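Local atomic coordinates of putative isomerase (Sinorhizobium meliloti, PDB entry 2PPG), a protein that is a putative isomerase of the enolase superfamily, pairing an N-terminal capping domain with a barrel domain of the TIM type, its precise role unassigned. Residues F13-P18 with R354-G359; E173-W178 with E202-R207; S225-L230 with A255-S260. All blocks are in the same frame, centred on the assembly; numbering follows the deposited sequence.

Contact 1: residues F13-P18 with R354-G359; sequences FTLTLP and RRLLVG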
loop_
_atom_site.group_PDB
_atom_site.type_symbol
_atom_site.label_atom_id
_atom_site.label_comp_id
_atom_site.label_asym_id
_atom_site.label_seq_id
_atom_site.Cartn_x
_atom_site.Cartn_y
_atom_site.Cartn_z
ATOM N N PHE A 13 -49.224 -3.130 6.668
ATOM C CA PHE A 13 -50.023 -2.048 7.255
ATOM C C PHE A 13 -49.191 -0.821 7.538
ATOM O O PHE A 13 -47.977 -0.909 7.746
ATOM C CB PHE A 13 -50.606 -2.445 8.617
ATOM C CG PHE A 13 -51.254 -3.792 8.652
ATOM C CD1 PHE A 13 -52.628 -3.921 8.462
ATOM C CD2 PHE A 13 -50.509 -4.926 8.925
ATOM C CE1 PHE A 13 -53.240 -5.167 8.516
ATOM C CE2 PHE A 13 -51.113 -6.163 8.975
ATOM C CZ PHE A 13 -52.485 -6.282 8.773
ATOM N N THR A 14 -49.857 0.324 7.605
ATOM C CA THR A 14 -49.216 1.505 8.142
ATOM C C THR A 14 -49.850 1.823 9.469
ATOM O O THR A 14 -51.020 1.549 9.683
ATOM C CB THR A 14 -49.376 2.715 7.228
ATOM O OG1 THR A 14 -50.726 2.770 6.752
ATOM C CG2 THR A 14 -48.417 2.631 6.051
ATOM N N LEU A 15 -49.059 2.382 10.366
ATOM C CA LEU A 15 -49.574 2.939 11.584
ATOM C C LEU A 15 -49.116 4.371 11.606
ATOM O O LEU A 15 -47.908 4.631 11.538
ATOM C CB LEU A 15 -49.012 2.192 12.787
ATOM C CG LEU A 15 -49.436 2.642 14.187
ATOM C CD1 LEU A 15 -50.939 2.651 14.300
ATOM C CD2 LEU A 15 -48.835 1.709 15.238
ATOM N N THR A 16 -50.074 5.296 11.687
ATOM C CA THR A 16 -49.789 6.732 11.636
ATOM C C THR A 16 -50.212 7.451 12.915
ATOM O O THR A 16 -51.400 7.610 13.161
ATOM C CB THR A 16 -50.529 7.390 10.454
ATOM O OG1 THR A 16 -50.156 6.746 9.231
ATOM C CG2 THR A 16 -50.206 8.883 10.365
ATOM N N LEU A 17 -49.261 7.894 13.726
ATOM C CA LEU A 17 -49.622 8.653 14.921
ATOM C C LEU A 17 -49.252 10.115 14.796
ATOM O O LEU A 17 -48.137 10.426 14.376
ATOM C CB LEU A 17 -48.967 8.080 16.179
ATOM C CG LEU A 17 -49.560 6.804 16.781
ATOM C CD1 LEU A 17 -51.051 6.638 16.430
ATOM C CD2 LEU A 17 -48.756 5.599 16.331
ATOM N N PRO A 18 -50.171 11.018 15.197
ATOM C CA PRO A 18 -49.891 12.450 15.139
ATOM C C PRO A 18 -48.911 12.881 16.232
ATOM O O PRO A 18 -48.864 12.266 17.300
ATOM C CB PRO A 18 -51.267 13.092 15.350
ATOM C CG PRO A 18 -52.032 12.097 16.133
ATOM C CD PRO A 18 -51.512 10.735 15.743
ATOM N N ARG A 354 -45.854 3.393 24.573
ATOM C CA ARG A 354 -46.086 2.230 25.423
ATOM C C ARG A 354 -47.465 1.624 25.162
ATOM O O ARG A 354 -47.598 0.405 25.064
ATOM C CB ARG A 354 -45.888 2.576 26.906
ATOM C CG ARG A 354 -44.529 3.199 27.211
ATOM C CD ARG A 354 -44.404 3.652 28.661
ATOM N NE ARG A 354 -43.617 2.688 29.417
ATOM C CZ ARG A 354 -42.331 2.833 29.706
ATOM N NH1 ARG A 354 -41.678 3.918 29.326
ATOM N NH2 ARG A 354 -41.700 1.897 30.382
ATOM N N ARG A 355 -48.469 2.487 25.001
ATOM C CA ARG A 355 -49.867 2.077 24.795
ATOM C C ARG A 355 -50.065 1.117 23.627
ATOM O O ARG A 355 -51.034 0.362 23.579
ATOM C CB ARG A 355 -50.743 3.310 24.536
ATOM C CG ARG A 355 -50.324 4.565 25.275
ATOM C CD ARG A 355 -51.279 5.729 24.999
ATOM N NE ARG A 355 -51.151 6.778 26.016
ATOM C CZ ARG A 355 -50.356 7.842 25.912
ATOM N NH1 ARG A 355 -50.313 8.731 26.899
ATOM N NH2 ARG A 355 -49.611 8.024 24.823
ATOM N N LEU A 356 -49.155 1.173 22.665
ATOM C CA LEU A 356 -49.315 0.430 21.428
ATOM C C LEU A 356 -48.839 -1.026 21.555
ATOM O O LEU A 356 -49.014 -1.833 20.632
ATOM C CB LEU A 356 -48.555 1.143 20.311
ATOM C CG LEU A 356 -48.658 2.670 20.198
ATOM C CD1 LEU A 356 -47.712 3.168 19.116
ATOM C CD2 LEU A 356 -50.074 3.143 19.889
ATOM N N LEU A 357 -48.245 -1.367 22.697
ATOM C CA LEU A 357 -47.542 -2.629 22.804
ATOM C C LEU A 357 -48.021 -3.502 23.943
ATOM O O LEU A 357 -48.489 -2.999 24.958
ATOM C CB LEU A 357 -46.043 -2.372 22.963
ATOM C CG LEU A 357 -45.369 -1.491 21.902
ATOM C CD1 LEU A 357 -43.935 -1.264 22.296
ATOM C CD2 LEU A 357 -45.455 -2.119 20.507
ATOM N N VAL A 358 -47.912 -4.815 23.752
ATOM C CA VAL A 358 -47.989 -5.771 24.861
ATOM C C VAL A 358 -46.597 -6.372 25.066
ATOM O O VAL A 358 -45.714 -6.186 24.227
ATOM C CB VAL A 358 -49.023 -6.887 24.616
ATOM C CG1 VAL A 358 -50.443 -6.320 24.690
ATOM C CG2 VAL A 358 -48.770 -7.563 23.296
ATOM N N GLY A 359 -46.390 -7.065 26.183
ATOM C CA GLY A 359 -45.087 -7.650 26.497
ATOM C C GLY A 359 -44.400 -6.914 27.626
ATOM O O GLY A 359 -44.969 -6.007 28.207
#
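Leu17 and Leu356 meet tip to tip, the CD2 methyl of Leu17 lying 3.8 Å from CD1 of Leu356. The same methyl of Leu356 also serves Leu15, whose CD2 is 4.3 Å from Leu356 CD1, a looser approach. One leucine branch thus reaches two residues that lie on the same side of strand 7-17. The backbones stay well separated: even at the nearest pair, the CA atoms of Leu15 and Leu356 are 10.2 Å apart, and the gap is bridged by side chains alone. In Leu356, CG is anti to the carbonyl carbon and chi2 (174°) places CD1 anti to CA, carrying this methyl out toward the strand.

This contact joins the antiparallel sheet of the N-terminal capping domain of the enolase superfamily to the chain that follows the last strand of the barrel, 343-345. Helix 382-387 contributes to the same apolar cluster, with Leu387 against Leu15 and Ala384 against Leu356.

Polar bonding serves each segment separately, and no hydrogen bond passes between them. Within 354-359, Leu357 N donates to Arg354 O at 3.0 Å, closing the short 3-10 turn that presents Leu356 to the strand. Backbone bonds from Leu15 to Ser54 and from Leu17 to Asp52 hold the strand in its sheet, while Leu356 is bonded through its backbone to Ser381. Arg354 is turned away from the leucines and forms salt bridges with Asp362 and Glu351.

Contact 2: residues E173-W178 with E202-R207; sequences ELAAAW and EILRER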
loop_
_atom_site.group_PDB
_atom_site.type_symbol
_atom_site.label_atom_id
_atom_site.label_comp_id
_atom_site.label_asym_id
_atom_site.label_seq_id
_atom_site.Cartn_x
_atom_site.Cartn_y
_atom_site.Cartn_z
ATOM N N GLU A 173 -31.099 21.284 30.776
ATOM C CA GLU A 173 -32.020 20.948 31.855
ATOM C C GLU A 173 -32.749 19.646 31.579
ATOM O O GLU A 173 -32.951 18.845 32.491
ATOM C CB GLU A 173 -33.008 22.083 32.135
ATOM C CG GLU A 173 -32.505 23.061 33.176
ATOM C CD GLU A 173 -32.054 22.366 34.457
ATOM O OE1 GLU A 173 -32.866 21.606 35.039
ATOM O OE2 GLU A 173 -30.899 22.595 34.892
ATOM N N LEU A 174 -33.129 19.435 30.320
ATOM C CA LEU A 174 -33.769 18.193 29.939
ATOM C C LEU A 174 -32.818 17.040 30.210
ATOM O O LEU A 174 -33.195 16.065 30.854
ATOM C CB LEU A 174 -34.227 18.205 28.479
ATOM C CG LEU A 174 -35.178 17.048 28.128
ATOM C CD1 LEU A 174 -36.194 16.800 29.247
ATOM C CD2 LEU A 174 -35.892 17.286 26.806
ATOM N N ALA A 175 -31.578 17.163 29.750
ATOM C CA ALA A 175 -30.568 16.153 30.053
ATOM C C ALA A 175 -30.598 15.834 31.535
ATOM O O ALA A 175 -30.727 14.667 31.921
ATOM C CB ALA A 175 -29.182 16.632 29.650
ATOM N N ALA A 176 -30.498 16.887 32.353
ATOM C CA ALA A 176 -30.422 16.769 33.813
ATOM C C ALA A 176 -31.605 16.009 34.429
ATOM O O ALA A 176 -31.441 15.294 35.422
ATOM C CB ALA A 176 -30.283 18.152 34.451
ATOM N N ALA A 177 -32.784 16.169 33.831
ATOM C CA ALA A 177 -33.981 15.463 34.271
ATOM C C ALA A 177 -33.838 13.960 34.066
ATOM O O ALA A 177 -34.081 13.171 34.983
ATOM C CB ALA A 177 -35.191 15.981 33.533
ATOM N N TRP A 178 -33.427 13.568 32.863
ATOM C CA TRP A 178 -33.208 12.161 32.552
ATOM C C TRP A 178 -32.015 11.601 33.304
ATOM O O TRP A 178 -31.941 10.399 33.550
ATOM C CB TRP A 178 -33.039 11.970 31.053
ATOM C CG TRP A 178 -34.336 12.023 30.362
ATOM C CD1 TRP A 178 -34.838 13.061 29.641
ATOM C CD2 TRP A 178 -35.338 11.002 30.350
ATOM N NE1 TRP A 178 -36.091 12.746 29.166
ATOM C CE2 TRP A 178 -36.417 11.485 29.589
ATOM C CE3 TRP A 178 -35.427 9.730 30.916
ATOM C CZ2 TRP A 178 -37.574 10.740 29.375
ATOM C CZ3 TRP A 178 -36.572 8.983 30.696
ATOM C CH2 TRP A 178 -37.631 9.489 29.931
ATOM N N GLU A 202 -19.829 22.328 25.980
ATOM C CA GLU A 202 -19.537 23.168 27.127
ATOM C C GLU A 202 -20.647 23.133 28.192
ATOM O O GLU A 202 -20.381 22.834 29.358
ATOM C CB GLU A 202 -19.315 24.604 26.639
ATOM C CG GLU A 202 -18.750 25.561 27.669
ATOM C CD GLU A 202 -18.278 26.852 27.027
ATOM O OE1 GLU A 202 -17.059 27.142 27.102
ATOM O OE2 GLU A 202 -19.123 27.554 26.419
ATOM N N ILE A 203 -21.882 23.435 27.785
ATOM C CA ILE A 203 -22.975 23.571 28.735
ATOM C C ILE A 203 -23.436 22.220 29.259
ATOM O O ILE A 203 -23.619 22.069 30.465
ATOM C CB ILE A 203 -24.155 24.438 28.198
ATOM C CG1 ILE A 203 -24.875 25.099 29.368
ATOM C CG2 ILE A 203 -25.140 23.622 27.357
ATOM C CD1 ILE A 203 -25.752 26.260 28.988
ATOM N N LEU A 204 -23.575 21.235 28.365
ATOM C CA LEU A 204 -23.932 19.877 28.771
ATOM C C LEU A 204 -22.906 19.311 29.764
ATOM O O LEU A 204 -23.282 18.786 30.812
ATOM C CB LEU A 204 -24.104 18.961 27.558
ATOM C CG LEU A 204 -25.240 19.231 26.550
ATOM C CD1 LEU A 204 -25.234 18.175 25.445
ATOM C CD2 LEU A 204 -26.629 19.315 27.159
ATOM N N ARG A 205 -21.620 19.445 29.453
ATOM C CA ARG A 205 -20.565 19.082 30.404
ATOM C C ARG A 205 -20.682 19.857 31.731
ATOM O O ARG A 205 -20.449 19.305 32.813
ATOM C CB ARG A 205 -19.177 19.297 29.789
ATOM C CG ARG A 205 -17.996 18.796 30.653
ATOM C CD ARG A 205 -18.147 17.321 31.058
ATOM N NE ARG A 205 -18.121 16.416 29.910
ATOM C CZ ARG A 205 -18.376 15.108 29.966
ATOM N NH1 ARG A 205 -18.688 14.528 31.119
ATOM N NH2 ARG A 205 -18.313 14.371 28.864
ATOM N N GLU A 206 -21.050 21.130 31.647
ATOM C CA GLU A 206 -21.185 21.937 32.844
ATOM C C GLU A 206 -22.359 21.437 33.652
ATOM O O GLU A 206 -22.223 21.151 34.839
ATOM C CB GLU A 206 -21.354 23.426 32.508
ATOM C CG GLU A 206 -21.394 24.343 33.735
ATOM C CD GLU A 206 -20.103 24.294 34.559
ATOM O OE1 GLU A 206 -19.180 23.539 34.175
ATOM O OE2 GLU A 206 -20.009 25.012 35.589
ATOM N N ARG A 207 -23.503 21.298 32.991
ATOM C CA ARG A 207 -24.733 20.901 33.661
ATOM C C ARG A 207 -24.705 19.487 34.233
ATOM O O ARG A 207 -25.289 19.244 35.282
ATOM C CB ARG A 207 -25.933 21.072 32.724
ATOM C CG ARG A 207 -27.298 20.883 33.393
ATOM C CD ARG A 207 -27.511 21.882 34.515
ATOM N NE ARG A 207 -28.648 21.554 35.375
ATOM C CZ ARG A 207 -28.624 20.617 36.317
ATOM N NH1 ARG A 207 -27.528 19.903 36.505
ATOM N NH2 ARG A 207 -29.698 20.378 37.060
#
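This is a helix-helix contact on the outer layer of the barrel, in which Glu173 and Ala176 meet Arg207 toward the surface while Ala175 and Leu204 meet further in. The helical segments run in broadly the same direction, 36° apart, with their axes 9.8 Å from each other at closest approach.

The polar part is a salt bridge. Arg207 NE gives a nearly straight hydrogen bond to Glu173 OE2, modelled at 2.5 Å, a length that is doubtful as a real value, and the oxygen lies at the edge of the guanidinium, close to its plane. NH2 of Arg207 adds a weak, bent bond to the same Glu173 OE2 at 3.3 Å, making this one oxygen the acceptor for both donors. The carboxylate and guanidinium planes are 40° apart, and NE meets OE2 from its syn side but tilted out of the carboxylate plane, short of the flat, two-oxygen pairing of the two groups.

Helices 168-180 and 197-208 follow consecutive parallel strands, 155-161 and 185-189, and so are neighbours in the beta-alpha succession of a TIM-type barrel.

Ala176 packs against the flat face of the arginine: its CB sits over the centre of the guanidinium, 3.5 Å from Arg207 CZ. A bend at chi2 of Arg207 (60°) folds the chain to bring the group over this small residue and beside the glutamate. Deeper in, Ala175 CB and Leu204 CD2 touch lightly at 4.5 Å, and Leu204 also rests on Ile214 of the next barrel strand, 213-217.

Contact 3: residues S225-L230 with A255-S260; sequences SEAVAL and ARVAAS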
loop_
_atom_site.group_PDB
_atom_site.type_symbol
_atom_site.label_atom_id
_atom_site.label_comp_id
_atom_site.label_asym_id
_atom_site.label_seq_id
_atom_site.Cartn_x
_atom_site.Cartn_y
_atom_site.Cartn_z
ATOM N N SER A 225 -12.369 17.919 6.622
ATOM C CA SER A 225 -11.797 19.072 7.294
ATOM C C SER A 225 -12.776 19.680 8.264
ATOM O O SER A 225 -12.432 19.929 9.422
ATOM C CB SER A 225 -11.427 20.135 6.279
ATOM O OG SER A 225 -10.216 19.784 5.679
ATOM N N GLU A 226 -13.982 19.947 7.765
ATOM C CA GLU A 226 -15.041 20.508 8.571
ATOM C C GLU A 226 -15.248 19.638 9.810
ATOM O O GLU A 226 -15.145 20.129 10.937
ATOM C CB GLU A 226 -16.331 20.678 7.753
ATOM C CG GLU A 226 -16.319 21.912 6.849
ATOM C CD GLU A 226 -17.359 21.882 5.717
ATOM O OE1 GLU A 226 -17.352 22.829 4.901
ATOM O OE2 GLU A 226 -18.175 20.936 5.621
ATOM N N ALA A 227 -15.471 18.342 9.610
ATOM C CA ALA A 227 -15.756 17.444 10.734
ATOM C C ALA A 227 -14.612 17.403 11.743
ATOM O O ALA A 227 -14.849 17.417 12.952
ATOM C CB ALA A 227 -16.125 16.044 10.251
ATOM N N VAL A 228 -13.377 17.384 11.254
ATOM C CA VAL A 228 -12.225 17.397 12.154
ATOM C C VAL A 228 -12.187 18.652 13.034
ATOM O O VAL A 228 -12.010 18.545 14.250
ATOM C CB VAL A 228 -10.902 17.212 11.401
ATOM C CG1 VAL A 228 -9.709 17.526 12.305
ATOM C CG2 VAL A 228 -10.805 15.801 10.884
ATOM N N ALA A 229 -12.372 19.826 12.434
ATOM C CA ALA A 229 -12.388 21.071 13.208
ATOM C C ALA A 229 -13.439 21.040 14.331
ATOM O O ALA A 229 -13.152 21.396 15.480
ATOM C CB ALA A 229 -12.618 22.288 12.288
ATOM N N LEU A 230 -14.649 20.601 13.976
ATOM C CA LEU A 230 -15.778 20.534 14.896
ATOM C C LEU A 230 -15.529 19.574 16.051
ATOM O O LEU A 230 -15.689 19.944 17.207
ATOM C CB LEU A 230 -17.050 20.147 14.134
ATOM C CG LEU A 230 -17.541 21.238 13.164
ATOM C CD1 LEU A 230 -18.541 20.683 12.124
ATOM C CD2 LEU A 230 -18.125 22.447 13.920
ATOM N N ALA A 255 -12.447 7.973 6.661
ATOM C CA ALA A 255 -11.168 7.367 7.028
ATOM C C ALA A 255 -10.197 8.409 7.587
ATOM O O ALA A 255 -9.530 8.166 8.591
ATOM C CB ALA A 255 -10.561 6.639 5.842
ATOM N N ARG A 256 -10.150 9.573 6.943
ATOM C CA ARG A 256 -9.252 10.653 7.332
ATOM C C ARG A 256 -9.653 11.296 8.660
ATOM O O ARG A 256 -8.790 11.635 9.459
ATOM C CB ARG A 256 -9.173 11.717 6.230
ATOM C CG ARG A 256 -8.778 13.096 6.748
ATOM C CD ARG A 256 -7.265 13.308 6.803
ATOM N NE ARG A 256 -6.800 14.064 5.637
ATOM C CZ ARG A 256 -5.916 13.617 4.753
ATOM N NH1 ARG A 256 -5.576 14.382 3.729
ATOM N NH2 ARG A 256 -5.358 12.418 4.895
ATOM N N VAL A 257 -10.957 11.465 8.878
ATOM C CA VAL A 257 -11.491 11.938 10.158
ATOM C C VAL A 257 -11.128 10.946 11.267
ATOM O O VAL A 257 -10.580 11.339 12.308
ATOM C CB VAL A 257 -13.036 12.107 10.124
ATOM C CG1 VAL A 257 -13.534 12.545 11.456
ATOM C CG2 VAL A 257 -13.462 13.124 9.088
ATOM N N ALA A 258 -11.404 9.659 11.035
ATOM C CA ALA A 258 -11.061 8.607 12.007
ATOM C C ALA A 258 -9.584 8.669 12.405
ATOM O O ALA A 258 -9.248 8.565 13.590
ATOM C CB ALA A 258 -11.409 7.237 11.470
ATOM N N ALA A 259 -8.720 8.864 11.407
ATOM C CA ALA A 259 -7.277 8.936 11.626
ATOM C C ALA A 259 -6.820 10.241 12.277
ATOM O O ALA A 259 -5.774 10.267 12.915
ATOM C CB ALA A 259 -6.522 8.703 10.318
ATOM N N SER A 260 -7.600 11.311 12.136
ATOM C CA SER A 260 -7.149 12.632 12.569
ATOM C C SER A 260 -7.558 13.029 13.988
ATOM O O SER A 260 -7.118 14.061 14.489
ATOM C CB SER A 260 -7.616 13.705 11.588
ATOM O OG SER A 260 -7.227 13.391 10.264
#
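Val228 sets its CG2 methyl against the neighbouring helix, 3.9 Å from Ser260 CB and 4.0 Å from Val257 CA. The two helices, 224-234 and 251-260, are successive outer helices of the TIM-type barrel, following the parallel strands 213-217 and 241-243. Their segments run nearly side by side, 26° apart with the axes 9.4 Å from each other, and the CA atoms of Val228 and Val257 approach to 5.9 Å.

In Val228 CG1 stands anti to the backbone N (chi1 168°), which leaves CG2 as the branch that meets the other helix. The CG2 methyl of Val257 is shared in turn: it lies 4.1 Å from Ala227 CB and 4.2 Å from Val228 CG2. Val257 also packs on Ile265 of strand 264-267, linking the helix pair to the barrel wall beneath. No hydrogen bond crosses between the segments.

Two other subunits also pack on these segments. Ser262 of a second subunit packs on Val228 and Ala287 of that subunit on Ser225, while Arg256 of a third subunit touches Ala259. Ser260 presents its CB to Val228 and turns its hydroxyl back along its own helix, where OG bonds to Arg256 O at 2.5 Å, a separation so short that its exact length is doubtful.

In the fold
Contacts 2 and 3 each join two consecutive outer helices of the barrel, in series along the chain and with centres about 26 Å apart; contact 1 instead ties the capping-domain sheet to chain beyond the last barrel strand, and along the sequence both others fall between its two segments. Contacts 1 and 3 are buried, lie on opposite sides of the chain's centre with about 40 Å between their own centres, and rely on apolar branches. Contact 2 is partly exposed and adds a salt bridge at its surface edge. The burial of contact 3 also differs in kind: neighbouring subunits pack around it, whereas no other chain of the assembly touches contacts 1 and 2.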